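PDB 1VKO: inositol-3-phosphate synthase from Caenorhabditis elegans, which belongs to the inositol-phosphate synthase family of enzymes and binds NAD in a Rossmann-type domain within an assembly of four chains. Local coordinates for residues 85-90 with 171-176; 323-328 with 446-451; 410-415 with 439-444. One frame throughout, in Å; residues are numbered along the deposited sequence.

Overall arrangement
The three contacts surround one nicotinamide-adenine-dinucleotide, and their chemistry differs with their place. Contact 1, buried although its centre is about 20 Å from the centre of the chain, sets the glycine-rich turn of the Rossmann-type sheet against helix 168-173 and pairs a single arginine bond with small-residue packing. Contact 2 is the deepest, its centre about 4 Å from that of the chain, and its segments meet through apolar side chains. Contact 3, partly buried, its centre about 17 Å out, is rich in hydrogen bonds. Contacts 2 and 3 share helix 440-458 and both reach pyrophosphate. Contacts 1 and 3 share the potassium ion and are joined by Asn-87, hydrogen-bonded to Asp-412.

Contact 1 (85-90 with 171-176). With K (potassium ion), chain B; NAD (nicotinamide-adenine-dinucleotide), chain G.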
loop_
_atom_site.group_PDB
_atom_site.type_symbol
_atom_site.label_atom_id
_atom_site.label_comp_id
_atom_site.label_asym_id
_atom_site.label_seq_id
_atom_site.Cartn_x
_atom_site.Cartn_y
_atom_site.Cartn_z
ATOM N N GLY A 85 0.898 35.053 -4.983
ATOM C CA GLY A 85 1.239 34.456 -6.276
ATOM C C GLY A 85 1.655 33.012 -6.220
ATOM O O GLY A 85 2.072 32.457 -7.230
ATOM N N GLY A 86 1.533 32.388 -5.048
ATOM C CA GLY A 86 1.960 30.972 -4.867
ATOM C C GLY A 86 0.964 29.973 -5.415
ATOM O O GLY A 86 0.008 30.363 -6.107
ATOM N N ASN A 87 1.189 28.683 -5.135
ATOM C CA ASN A 87 0.217 27.660 -5.512
ATOM C C ASN A 87 -1.121 27.891 -4.829
ATOM O O ASN A 87 -2.135 27.982 -5.508
ATOM C CB ASN A 87 0.707 26.223 -5.231
ATOM C CG ASN A 87 1.746 25.755 -6.209
ATOM O OD1 ASN A 87 2.506 26.555 -6.770
ATOM N ND2 ASN A 87 1.812 24.447 -6.411
ATOM N N ASN A 88 -1.128 27.949 -3.488
ATOM C CA ASN A 88 -2.381 28.187 -2.737
ATOM C C ASN A 88 -3.011 29.522 -3.128
ATOM O O ASN A 88 -4.175 29.590 -3.494
ATOM C CB ASN A 88 -2.151 28.094 -1.222
ATOM C CG ASN A 88 -1.649 26.699 -0.803
ATOM O OD1 ASN A 88 -1.816 25.756 -1.559
ATOM N ND2 ASN A 88 -1.037 26.569 0.388
ATOM N N GLY A 89 -2.226 30.589 -3.073
ATOM C CA GLY A 89 -2.741 31.909 -3.376
ATOM C C GLY A 89 -3.427 31.940 -4.730
ATOM O O GLY A 89 -4.586 32.338 -4.808
ATOM N N SER A 90 -2.738 31.558 -5.807
ATOM C CA SER A 90 -3.297 31.778 -7.155
ATOM C C SER A 90 -4.510 30.860 -7.353
ATOM O O SER A 90 -5.446 31.172 -8.080
ATOM C CB SER A 90 -2.248 31.516 -8.229
ATOM O OG SER A 90 -1.780 30.172 -8.149
ATOM N N GLY A 171 0.105 28.841 -14.327
ATOM C CA GLY A 171 0.949 28.008 -15.152
ATOM C C GLY A 171 2.088 27.456 -14.326
ATOM O O GLY A 171 2.493 26.289 -14.493
ATOM N N ARG A 172 2.599 28.296 -13.429
ATOM C CA ARG A 172 3.647 27.919 -12.490
ATOM C C ARG A 172 3.127 26.803 -11.624
ATOM O O ARG A 172 3.797 25.819 -11.466
ATOM C CB ARG A 172 4.008 29.120 -11.611
ATOM C CG ARG A 172 5.330 29.066 -10.899
ATOM C CD ARG A 172 5.876 30.445 -10.456
ATOM N NE ARG A 172 4.853 31.349 -9.892
ATOM C CZ ARG A 172 5.063 32.637 -9.549
ATOM N NH1 ARG A 172 6.275 33.171 -9.695
ATOM N NH2 ARG A 172 4.066 33.390 -9.051
ATOM N N ALA A 173 1.921 26.962 -11.078
ATOM C CA ALA A 173 1.442 26.098 -10.001
ATOM C C ALA A 173 1.054 24.707 -10.504
ATOM O O ALA A 173 1.312 23.691 -9.823
ATOM C CB ALA A 173 0.281 26.760 -9.306
ATOM N N LYS A 174 0.458 24.648 -11.705
ATOM C CA LYS A 174 0.107 23.359 -12.358
ATOM C C LYS A 174 -1.046 22.665 -11.635
ATOM O O LYS A 174 -1.069 21.439 -11.551
ATOM C CB LYS A 174 1.318 22.396 -12.425
ATOM C CG LYS A 174 2.533 22.953 -13.165
ATOM C CD LYS A 174 3.538 21.882 -13.484
ATOM C CE LYS A 174 4.656 21.757 -12.455
ATOM N NZ LYS A 174 5.647 22.864 -12.590
ATOM N N VAL A 175 -1.974 23.446 -11.099
ATOM C CA VAL A 175 -3.152 22.924 -10.405
ATOM C C VAL A 175 -4.391 22.780 -11.311
ATOM O O VAL A 175 -4.987 21.694 -11.414
ATOM C CB VAL A 175 -3.479 23.821 -9.171
ATOM C CG1 VAL A 175 -4.580 23.221 -8.328
ATOM C CG2 VAL A 175 -2.221 23.996 -8.315
ATOM N N PHE A 176 -4.796 23.870 -11.962
ATOM C CA PHE A 176 -5.943 23.824 -12.845
ATOM C C PHE A 176 -5.507 23.205 -14.166
ATOM O O PHE A 176 -4.395 23.439 -14.645
ATOM C CB PHE A 176 -6.452 25.239 -13.133
ATOM C CG PHE A 176 -6.895 25.996 -11.905
ATOM C CD1 PHE A 176 -7.998 25.601 -11.178
ATOM C CD2 PHE A 176 -6.228 27.127 -11.510
ATOM C CE1 PHE A 176 -8.411 26.319 -10.041
ATOM C CE2 PHE A 176 -6.638 27.864 -10.397
ATOM C CZ PHE A 176 -7.740 27.442 -9.658
HETATM K K K B . 0.267 23.773 -2.172
HETATM P PA NAD G . 4.271 28.290 -2.946
HETATM O O1A NAD G . 5.712 28.364 -3.117
HETATM O O2A NAD G . 3.664 27.888 -4.226
HETATM O O5B NAD G . 3.784 29.704 -2.417
HETATM C C5B NAD G . 4.676 30.560 -1.767
HETATM C C4B NAD G . 4.572 31.918 -2.436
HETATM O O4B NAD G . 4.890 32.906 -1.482
HETATM C C3B NAD G . 5.548 32.077 -3.566
HETATM O O3B NAD G . 4.853 32.867 -4.518
HETATM C C2B NAD G . 6.656 32.943 -3.037
HETATM O O2B NAD G . 6.925 33.870 -4.087
HETATM C C1B NAD G . 5.957 33.700 -1.912
HETATM N N9A NAD G . 6.753 34.253 -0.786
HETATM C C8A NAD G . 7.843 33.748 -0.146
HETATM N N7A NAD G . 8.225 34.633 0.803
HETATM C C5A NAD G . 7.416 35.708 0.800
HETATM C C6A NAD G . 7.379 36.910 1.527
HETATM N N6A NAD G . 8.296 37.248 2.449
HETATM N N1A NAD G . 6.403 37.827 1.234
HETATM C C2A NAD G . 5.503 37.592 0.234
HETATM N N3A NAD G . 5.584 36.443 -0.484
HETATM C C4A NAD G . 6.507 35.495 -0.218
HETATM O O3 NAD G . 3.852 27.288 -1.742
HETATM P PN NAD G . 2.318 26.941 -1.490
HETATM O O1N NAD G . 1.519 28.070 -2.036
HETATM O O2N NAD G . 2.086 25.587 -1.999
HETATM O O5D NAD G . 2.097 27.046 0.113
HETATM C C5D NAD G . 2.580 28.159 0.845
HETATM C C4D NAD G . 2.774 27.892 2.350
HETATM O O4D NAD G . 1.645 27.244 2.884
HETATM C C3D NAD G . 3.982 27.007 2.681
HETATM O O3D NAD G . 4.609 27.517 3.824
HETATM C C2D NAD G . 3.352 25.712 3.127
HETATM O O2D NAD G . 4.085 24.982 4.098
HETATM C C1D NAD G . 2.073 26.210 3.742
HETATM N N1N NAD G . 1.203 25.043 3.832
HETATM C C2N NAD G . 0.806 24.404 2.699
HETATM C C3N NAD G . 0.008 23.287 2.813
HETATM C C7N NAD G . -0.697 22.868 1.579
HETATM O O7N NAD G . -0.368 23.605 0.415
HETATM N N7N NAD G . -1.592 21.873 1.621
HETATM C C4N NAD G . -0.411 22.815 4.072
HETATM C C5N NAD G . 0.019 23.467 5.207
HETATM C C6N NAD G . 0.846 24.593 5.079
HETATM O O HOH W 1 2.372 29.810 -8.486
HETATM O O HOH W 2 2.146 22.142 -1.129
#
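Arg-172 reaches Gly-85 because its CG lies opposite the backbone N (chi1 -161°) and its chain then bends at chi3 (42°), while Asn-87 turns its CG away from its own carbonyl carbon and lays its amide beside Ala-173. The arginine NH2 donates to Gly-85 O over 2.9 Å. This bond is bent, at 132° at the hydrogen: the donor stands above the carbonyl plane and the oxygen is tilted out of the guanidinium plane. A water spans the same pair, donating to Gly-85 O and accepting from Arg-172 NE, and NH1 goes on to Ser-162. Next along the chain, the methyl of Ala-173 abuts the amide of Asn-87, with CB 3.4 Å from OD1, while ND2 turns to Asp-412. Ser-90 presents OG to the same methyl but spends its hydrogen on Gly-86 O, at 2.7 Å from OG; that oxygen also accepts Ser-90 N, so two bonds grip it at the start of the helix.

NAD lies against the turn. Asn-87 N reaches NAD O2A at 2.8 Å and Asn-88 N reaches NAD O1N at 3.0 Å, so successive amides of the first helical turn hold both phosphates. The Asn-88 amide is divided between OD1, 2.9 Å from the potassium ion, and ND2, which donates to NAD O7N. Glycine-rich turns of this kind mark Rossmann-type domains: here the turn leads from strand 77-82 into helix 87-100, with the end of helix 168-173 packed beside it and helix 440-458 touching Asn-87, Asn-88 and Val-175.

Contact 2 (323-328 with 446-451); sequences DDFKSG and PLIYDL. With NAD (nicotinamide-adenine-dinucleotide), chain G; POP (pyrophosphate 2-), chain H.
Part of the wall of the NAD pocket is the loop between strand 320-321 and helix 329-342, and here Phe-325 of that loop is backed by Leu-447, Ile-448 and Leu-451 of helix 440-458. With its CG turned away from the carbonyl carbon (chi1 -57°), the phenyl group is carried between NAD and the helix. Leu-451 brings CD1 to the ring edge, in its plane, 3.6 Å from Phe-325 CE1. Ile-448 comes in at a slant, its CG1 3.5 Å from Phe-325 CZ. Leu-447 works farther along the loop: one branch, CD2, lies 4.1 Å from Phe-325 CB, also touches Ser-327, and approaches Lys-326 O to 3.3 Å. NAD C6N comes in obliquely, 3.5 Å from Phe-325 CD2.

Ser-327 supplies a polar group where Phe-325 supplies a hydrocarbon one. Its OG accepts from the nicotinamide amide, NAD N7N, at 2.8 Å. Lys-326 runs away from the helix to Gln-501 and Ser-334.

The loop is thus two-sided in its chemistry. Residues 446-451 meet it through Leu and Ile side chains, without a hydrogen bond between the two segments, whereas Ser-327 OG serves NAD; the dispersion contacts probably help set the position of the phenyl group beside the nicotinamide ring.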
loop_
_atom_site.group_PDB
_atom_site.type_symbol
_atom_site.label_atom_id
_atom_site.label_comp_id
_atom_site.label_asym_id
_atom_site.label_seq_id
_atom_site.Cartn_x
_atom_site.Cartn_y
_atom_site.Cartn_z
ATOM N N ASP A 323 -1.405 27.399 13.985
ATOM C CA ASP A 323 -0.510 27.596 12.879
ATOM C C ASP A 323 -0.588 26.384 11.972
ATOM O O ASP A 323 -0.635 25.237 12.461
ATOM C CB ASP A 323 0.921 27.668 13.404
ATOM C CG ASP A 323 1.157 28.817 14.329
ATOM O OD1 ASP A 323 0.588 29.947 14.137
ATOM O OD2 ASP A 323 1.971 28.715 15.261
ATOM N N ASP A 324 -0.572 26.639 10.663
ATOM C CA ASP A 324 -0.212 25.643 9.638
ATOM C C ASP A 324 -1.420 24.823 9.183
ATOM O O ASP A 324 -1.977 24.031 9.976
ATOM C CB ASP A 324 0.934 24.754 10.141
ATOM C CG ASP A 324 1.700 24.052 9.021
ATOM O OD1 ASP A 324 1.652 24.494 7.848
ATOM O OD2 ASP A 324 2.423 23.058 9.248
ATOM N N PHE A 325 -1.807 25.008 7.908
ATOM C CA PHE A 325 -2.956 24.329 7.341
ATOM C C PHE A 325 -2.890 22.887 7.646
ATOM O O PHE A 325 -1.831 22.237 7.528
ATOM C CB PHE A 325 -3.034 24.456 5.810
ATOM C CG PHE A 325 -3.056 25.876 5.291
ATOM C CD1 PHE A 325 -3.985 26.798 5.757
ATOM C CD2 PHE A 325 -2.168 26.279 4.302
ATOM C CE1 PHE A 325 -4.003 28.120 5.241
ATOM C CE2 PHE A 325 -2.197 27.605 3.795
ATOM C CZ PHE A 325 -3.108 28.487 4.282
ATOM N N LYS A 326 -4.035 22.367 8.044
ATOM C CA LYS A 326 -4.165 20.956 8.244
ATOM C C LYS A 326 -4.946 20.383 7.091
ATOM O O LYS A 326 -6.182 20.252 7.149
ATOM C CB LYS A 326 -4.850 20.708 9.560
ATOM C CG LYS A 326 -4.886 19.299 9.906
ATOM C CD LYS A 326 -6.146 19.059 10.690
ATOM C CE LYS A 326 -5.938 19.299 12.144
ATOM N NZ LYS A 326 -7.132 18.865 12.911
ATOM N N SER A 327 -4.220 20.057 6.029
ATOM C CA SER A 327 -4.851 19.771 4.747
ATOM C C SER A 327 -5.011 18.261 4.408
ATOM O O SER A 327 -6.064 17.852 3.872
ATOM C CB SER A 327 -4.114 20.520 3.624
ATOM O OG SER A 327 -2.724 20.193 3.577
ATOM N N GLY A 328 -3.985 17.450 4.712
ATOM C CA GLY A 328 -3.905 16.108 4.156
ATOM C C GLY A 328 -3.558 15.008 5.136
ATOM O O GLY A 328 -4.438 14.469 5.809
ATOM N N PRO A 446 -9.533 25.688 -0.115
ATOM C CA PRO A 446 -10.795 25.698 0.605
ATOM C C PRO A 446 -10.593 26.069 2.088
ATOM O O PRO A 446 -11.476 26.725 2.669
ATOM C CB PRO A 446 -11.310 24.253 0.475
ATOM C CG PRO A 446 -10.229 23.476 -0.165
ATOM C CD PRO A 446 -9.346 24.436 -0.871
ATOM N N LEU A 447 -9.440 25.691 2.670
ATOM C CA LEU A 447 -9.142 25.957 4.082
ATOM C C LEU A 447 -8.802 27.420 4.269
ATOM O O LEU A 447 -9.010 28.003 5.332
ATOM C CB LEU A 447 -7.980 25.089 4.580
ATOM C CG LEU A 447 -8.192 23.681 5.159
ATOM C CD1 LEU A 447 -9.098 22.814 4.326
ATOM C CD2 LEU A 447 -6.852 22.984 5.347
ATOM N N ILE A 448 -8.254 28.023 3.236
ATOM C CA ILE A 448 -8.049 29.432 3.279
ATOM C C ILE A 448 -9.427 30.094 3.298
ATOM O O ILE A 448 -9.629 31.037 4.056
ATOM C CB ILE A 448 -7.220 29.914 2.104
ATOM C CG1 ILE A 448 -5.745 29.516 2.298
ATOM C CG2 ILE A 448 -7.368 31.453 1.977
ATOM C CD1 ILE A 448 -4.910 29.648 1.065
ATOM N N TYR A 449 -10.389 29.591 2.510
ATOM C CA TYR A 449 -11.715 30.206 2.527
ATOM C C TYR A 449 -12.349 29.988 3.888
ATOM O O TYR A 449 -12.951 30.894 4.403
ATOM C CB TYR A 449 -12.670 29.710 1.440
ATOM C CG TYR A 449 -12.169 29.718 0.039
ATOM C CD1 TYR A 449 -11.392 30.750 -0.451
ATOM C CD2 TYR A 449 -12.496 28.673 -0.816
ATOM C CE1 TYR A 449 -10.950 30.748 -1.781
ATOM C CE2 TYR A 449 -12.071 28.654 -2.134
ATOM C CZ TYR A 449 -11.310 29.685 -2.600
ATOM O OH TYR A 449 -10.842 29.611 -3.874
ATOM N N ASP A 450 -12.168 28.821 4.507
ATOM C CA ASP A 450 -12.796 28.595 5.801
ATOM C C ASP A 450 -12.220 29.458 6.907
ATOM O O ASP A 450 -12.974 29.950 7.781
ATOM C CB ASP A 450 -12.709 27.146 6.232
ATOM C CG ASP A 450 -13.458 26.191 5.299
ATOM O OD1 ASP A 450 -14.577 26.542 4.845
ATOM O OD2 ASP A 450 -13.005 25.052 4.996
ATOM N N LEU A 451 -10.895 29.623 6.923
ATOM C CA LEU A 451 -10.275 30.427 7.993
ATOM C C LEU A 451 -10.794 31.879 7.907
ATOM O O LEU A 451 -11.255 32.467 8.892
ATOM C CB LEU A 451 -8.748 30.362 7.929
ATOM C CG LEU A 451 -8.065 29.023 8.253
ATOM C CD1 LEU A 451 -6.749 28.938 7.496
ATOM C CD2 LEU A 451 -7.839 28.821 9.750
HETATM P PA NAD G . 4.271 28.290 -2.946
HETATM O O1A NAD G . 5.712 28.364 -3.117
HETATM O O2A NAD G . 3.664 27.888 -4.226
HETATM O O5B NAD G . 3.784 29.704 -2.417
HETATM C C5B NAD G . 4.676 30.560 -1.767
HETATM C C4B NAD G . 4.572 31.918 -2.436
HETATM O O4B NAD G . 4.890 32.906 -1.482
HETATM C C3B NAD G . 5.548 32.077 -3.566
HETATM O O3B NAD G . 4.853 32.867 -4.518
HETATM C C2B NAD G . 6.656 32.943 -3.037
HETATM O O2B NAD G . 6.925 33.870 -4.087
HETATM C C1B NAD G . 5.957 33.700 -1.912
HETATM N N9A NAD G . 6.753 34.253 -0.786
HETATM C C8A NAD G . 7.843 33.748 -0.146
HETATM N N7A NAD G . 8.225 34.633 0.803
HETATM C C5A NAD G . 7.416 35.708 0.800
HETATM C C6A NAD G . 7.379 36.910 1.527
HETATM N N6A NAD G . 8.296 37.248 2.449
HETATM N N1A NAD G . 6.403 37.827 1.234
HETATM C C2A NAD G . 5.503 37.592 0.234
HETATM N N3A NAD G . 5.584 36.443 -0.484
HETATM C C4A NAD G . 6.507 35.495 -0.218
HETATM O O3 NAD G . 3.852 27.288 -1.742
HETATM P PN NAD G . 2.318 26.941 -1.490
HETATM O O1N NAD G . 1.519 28.070 -2.036
HETATM O O2N NAD G . 2.086 25.587 -1.999
HETATM O O5D NAD G . 2.097 27.046 0.113
HETATM C C5D NAD G . 2.580 28.159 0.845
HETATM C C4D NAD G . 2.774 27.892 2.350
HETATM O O4D NAD G . 1.645 27.244 2.884
HETATM C C3D NAD G . 3.982 27.007 2.681
HETATM O O3D NAD G . 4.609 27.517 3.824
HETATM C C2D NAD G . 3.352 25.712 3.127
HETATM O O2D NAD G . 4.085 24.982 4.098
HETATM C C1D NAD G . 2.073 26.210 3.742
HETATM N N1N NAD G . 1.203 25.043 3.832
HETATM C C2N NAD G . 0.806 24.404 2.699
HETATM C C3N NAD G . 0.008 23.287 2.813
HETATM C C7N NAD G . -0.697 22.868 1.579
HETATM O O7N NAD G . -0.368 23.605 0.415
HETATM N N7N NAD G . -1.592 21.873 1.621
HETATM C C4N NAD G . -0.411 22.815 4.072
HETATM C C5N NAD G . 0.019 23.467 5.207
HETATM C C6N NAD G . 0.846 24.593 5.079
HETATM P P1 POP H . -0.714 17.656 5.744
HETATM O O1 POP H . -2.135 17.771 6.276
HETATM O O2 POP H . -0.714 16.892 4.441
HETATM O O3 POP H . 0.139 16.901 6.753
HETATM O O POP H . -0.133 19.152 5.447
HETATM P P2 POP H . 1.340 19.532 4.857
HETATM O O4 POP H . 1.184 19.838 3.371
HETATM O O5 POP H . 1.868 20.737 5.625
HETATM O O6 POP H . 2.409 18.438 4.956
#

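Contact 3 (410-415 with 439-444); sequences VADSKR and EDSLLA. With K (potassium ion), chain B; NAD (nicotinamide-adenine-dinucleotide), chain G; POP (pyrophosphate 2-), chain H.
Ser-413 and Glu-439 form an antiparallel, non-hydrogen-bonded pair, their CA atoms 4.6 Å apart, just where a type II' turn from Val-410 to Ser-413 leads into strand 413-423 and strand 429-439 gives way to helix 440-458. One backbone bond crosses beside it, from Asp-440 N to Asp-412 O at 3.2 Å.

The carboxylate of Asp-412 takes hold of Ser-441 twice. Its OD2 offers the syn lone pair to Ser-441 N at 3.1 Å, fairly straight (162° at the hydrogen), whereas Ser-441 OG donates to Asp-412 OD1 at 2.8 Å from above the carboxylate plane. Asp-412 can do this because its CG is swung opposite the backbone N (chi1 -167°). OD1 also accepts from Asn-87 and Asn-358, and together these bonds probably fix the rotation of the carboxylate.

On the sheet face carrying Ser-413 and Glu-439, Ser-413 OG donates to Glu-439 OE2 at 3.2 Å, meeting it on the syn side but well out of plane, and accepts from Arg-415 NH2, which lies 3.1 Å from that OG. Arg-415 also forms a salt bridge with Glu-419 of a neighbouring subunit. Lys-414 passes Asp-440 at about a right angle, its CB and CG against the carboxylate; bends at chi2 and chi4 then send NZ to POP O2, 2.7 Å away.

Ser-441 OG, already oriented by Asp-412, binds the potassium ion at 3.2 Å; the other ligands include Asn-88, two NAD oxygens and a water that also donates to Asp-440 OD2. The arrangement is a strand-to-helix junction built into a ligand site: Asp-412 belongs to the metal's second shell, through Ser-441, and Lys-414 joins the lysine-rich pocket for pyrophosphate.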
loop_
_atom_site.group_PDB
_atom_site.type_symbol
_atom_site.label_atom_id
_atom_site.label_comp_id
_atom_site.label_asym_id
_atom_site.label_seq_id
_atom_site.Cartn_x
_atom_site.Cartn_y
_atom_site.Cartn_z
ATOM N N VAL A 410 6.366 14.608 -9.019
ATOM C CA VAL A 410 4.971 14.587 -8.547
ATOM C C VAL A 410 4.348 16.009 -8.433
ATOM O O VAL A 410 3.126 16.153 -8.357
ATOM C CB VAL A 410 4.814 13.741 -7.235
ATOM C CG1 VAL A 410 5.518 12.379 -7.384
ATOM C CG2 VAL A 410 5.346 14.471 -6.017
ATOM N N ALA A 411 5.197 17.039 -8.427
ATOM C CA ALA A 411 4.774 18.455 -8.418
ATOM C C ALA A 411 3.842 18.817 -7.233
ATOM O O ALA A 411 4.209 18.616 -6.050
ATOM C CB ALA A 411 4.168 18.838 -9.791
ATOM N N ASP A 412 2.642 19.323 -7.537
ATOM C CA ASP A 412 1.627 19.636 -6.509
ATOM C C ASP A 412 0.927 18.386 -5.921
ATOM O O ASP A 412 0.204 18.469 -4.910
ATOM C CB ASP A 412 0.565 20.577 -7.097
ATOM C CG ASP A 412 -0.322 21.184 -6.028
ATOM O OD1 ASP A 412 0.173 22.093 -5.310
ATOM O OD2 ASP A 412 -1.514 20.809 -5.827
ATOM N N SER A 413 1.116 17.242 -6.571
ATOM C CA SER A 413 0.463 16.010 -6.158
ATOM C C SER A 413 1.275 15.377 -5.023
ATOM O O SER A 413 1.983 14.377 -5.255
ATOM C CB SER A 413 0.402 15.045 -7.341
ATOM O OG SER A 413 -0.599 14.053 -7.171
ATOM N N LYS A 414 1.219 15.937 -3.809
ATOM C CA LYS A 414 2.029 15.321 -2.717
ATOM C C LYS A 414 1.593 13.881 -2.442
ATOM O O LYS A 414 0.433 13.508 -2.672
ATOM C CB LYS A 414 2.152 16.191 -1.431
ATOM C CG LYS A 414 1.233 15.871 -0.274
ATOM C CD LYS A 414 1.857 14.937 0.762
ATOM C CE LYS A 414 1.061 14.988 2.080
ATOM N NZ LYS A 414 1.465 16.113 2.975
ATOM N N ARG A 415 2.549 13.075 -1.983
ATOM C CA ARG A 415 2.316 11.655 -1.723
ATOM C C ARG A 415 2.601 11.364 -0.254
ATOM O O ARG A 415 3.755 11.494 0.198
ATOM C CB ARG A 415 3.210 10.791 -2.618
ATOM C CG ARG A 415 3.029 11.082 -4.091
ATOM C CD ARG A 415 1.645 10.740 -4.588
ATOM N NE ARG A 415 1.342 11.446 -5.823
ATOM C CZ ARG A 415 1.609 10.976 -7.044
ATOM N NH1 ARG A 415 2.187 9.780 -7.209
ATOM N NH2 ARG A 415 1.278 11.704 -8.105
ATOM N N GLU A 439 -3.649 16.451 -3.383
ATOM C CA GLU A 439 -3.483 17.550 -4.323
ATOM C C GLU A 439 -3.391 18.798 -3.480
ATOM O O GLU A 439 -4.398 19.477 -3.252
ATOM C CB GLU A 439 -4.667 17.557 -5.274
ATOM C CG GLU A 439 -4.886 16.220 -5.970
ATOM C CD GLU A 439 -3.701 15.767 -6.837
ATOM O OE1 GLU A 439 -2.710 16.527 -6.991
ATOM O OE2 GLU A 439 -3.759 14.628 -7.371
ATOM N N ASP A 440 -2.192 19.069 -2.952
ATOM C CA ASP A 440 -2.064 20.019 -1.833
ATOM C C ASP A 440 -2.867 21.313 -2.004
ATOM O O ASP A 440 -3.581 21.726 -1.091
ATOM C CB ASP A 440 -0.605 20.367 -1.582
ATOM C CG ASP A 440 0.121 19.298 -0.793
ATOM O OD1 ASP A 440 -0.534 18.516 -0.036
ATOM O OD2 ASP A 440 1.357 19.165 -0.891
ATOM N N SER A 441 -2.723 21.962 -3.167
ATOM C CA SER A 441 -3.347 23.267 -3.413
ATOM C C SER A 441 -4.868 23.158 -3.351
ATOM O O SER A 441 -5.550 24.066 -2.848
ATOM C CB SER A 441 -2.909 23.826 -4.772
ATOM O OG SER A 441 -1.538 24.198 -4.771
ATOM N N LEU A 442 -5.375 22.036 -3.869
ATOM C CA LEU A 442 -6.804 21.716 -3.872
ATOM C C LEU A 442 -7.278 21.335 -2.457
ATOM O O LEU A 442 -8.442 21.499 -2.106
ATOM C CB LEU A 442 -7.116 20.625 -4.913
ATOM C CG LEU A 442 -6.959 20.982 -6.413
ATOM C CD1 LEU A 442 -7.275 19.771 -7.301
ATOM C CD2 LEU A 442 -7.808 22.196 -6.863
ATOM N N LEU A 443 -6.364 20.852 -1.635
ATOM C CA LEU A 443 -6.687 20.638 -0.245
ATOM C C LEU A 443 -6.642 21.963 0.533
ATOM O O LEU A 443 -7.563 22.243 1.306
ATOM C CB LEU A 443 -5.797 19.542 0.372
ATOM C CG LEU A 443 -6.219 18.083 0.092
ATOM C CD1 LEU A 443 -5.145 17.055 0.469
ATOM C CD2 LEU A 443 -7.536 17.726 0.783
ATOM N N ALA A 444 -5.608 22.781 0.289
ATOM C CA ALA A 444 -5.297 24.005 1.074
ATOM C C ALA A 444 -6.228 25.191 0.913
ATOM O O ALA A 444 -6.604 25.801 1.926
ATOM C CB ALA A 444 -3.903 24.459 0.786
HETATM K K K B . 0.267 23.773 -2.172
HETATM P PA NAD G . 4.271 28.290 -2.946
HETATM O O1A NAD G . 5.712 28.364 -3.117
HETATM O O2A NAD G . 3.664 27.888 -4.226
HETATM O O5B NAD G . 3.784 29.704 -2.417
HETATM C C5B NAD G . 4.676 30.560 -1.767
HETATM C C4B NAD G . 4.572 31.918 -2.436
HETATM O O4B NAD G . 4.890 32.906 -1.482
HETATM C C3B NAD G . 5.548 32.077 -3.566
HETATM O O3B NAD G . 4.853 32.867 -4.518
HETATM C C2B NAD G . 6.656 32.943 -3.037
HETATM O O2B NAD G . 6.925 33.870 -4.087
HETATM C C1B NAD G . 5.957 33.700 -1.912
HETATM N N9A NAD G . 6.753 34.253 -0.786
HETATM C C8A NAD G . 7.843 33.748 -0.146
HETATM N N7A NAD G . 8.225 34.633 0.803
HETATM C C5A NAD G . 7.416 35.708 0.800
HETATM C C6A NAD G . 7.379 36.910 1.527
HETATM N N6A NAD G . 8.296 37.248 2.449
HETATM N N1A NAD G . 6.403 37.827 1.234
HETATM C C2A NAD G . 5.503 37.592 0.234
HETATM N N3A NAD G . 5.584 36.443 -0.484
HETATM C C4A NAD G . 6.507 35.495 -0.218
HETATM O O3 NAD G . 3.852 27.288 -1.742
HETATM P PN NAD G . 2.318 26.941 -1.490
HETATM O O1N NAD G . 1.519 28.070 -2.036
HETATM O O2N NAD G . 2.086 25.587 -1.999
HETATM O O5D NAD G . 2.097 27.046 0.113
HETATM C C5D NAD G . 2.580 28.159 0.845
HETATM C C4D NAD G . 2.774 27.892 2.350
HETATM O O4D NAD G . 1.645 27.244 2.884
HETATM C C3D NAD G . 3.982 27.007 2.681
HETATM O O3D NAD G . 4.609 27.517 3.824
HETATM C C2D NAD G . 3.352 25.712 3.127
HETATM O O2D NAD G . 4.085 24.982 4.098
HETATM C C1D NAD G . 2.073 26.210 3.742
HETATM N N1N NAD G . 1.203 25.043 3.832
HETATM C C2N NAD G . 0.806 24.404 2.699
HETATM C C3N NAD G . 0.008 23.287 2.813
HETATM C C7N NAD G . -0.697 22.868 1.579
HETATM O O7N NAD G . -0.368 23.605 0.415
HETATM N N7N NAD G . -1.592 21.873 1.621
HETATM C C4N NAD G . -0.411 22.815 4.072
HETATM C C5N NAD G . 0.019 23.467 5.207
HETATM C C6N NAD G . 0.846 24.593 5.079
HETATM P P1 POP H . -0.714 17.656 5.744
HETATM O O1 POP H . -2.135 17.771 6.276
HETATM O O2 POP H . -0.714 16.892 4.441
HETATM O O3 POP H . 0.139 16.901 6.753
HETATM O O POP H . -0.133 19.152 5.447
HETATM P P2 POP H . 1.340 19.532 4.857
HETATM O O4 POP H . 1.184 19.838 3.371
HETATM O O5 POP H . 1.868 20.737 5.625
HETATM O O6 POP H . 2.409 18.438 4.956
HETATM O O HOH W 2 2.146 22.142 -1.129
#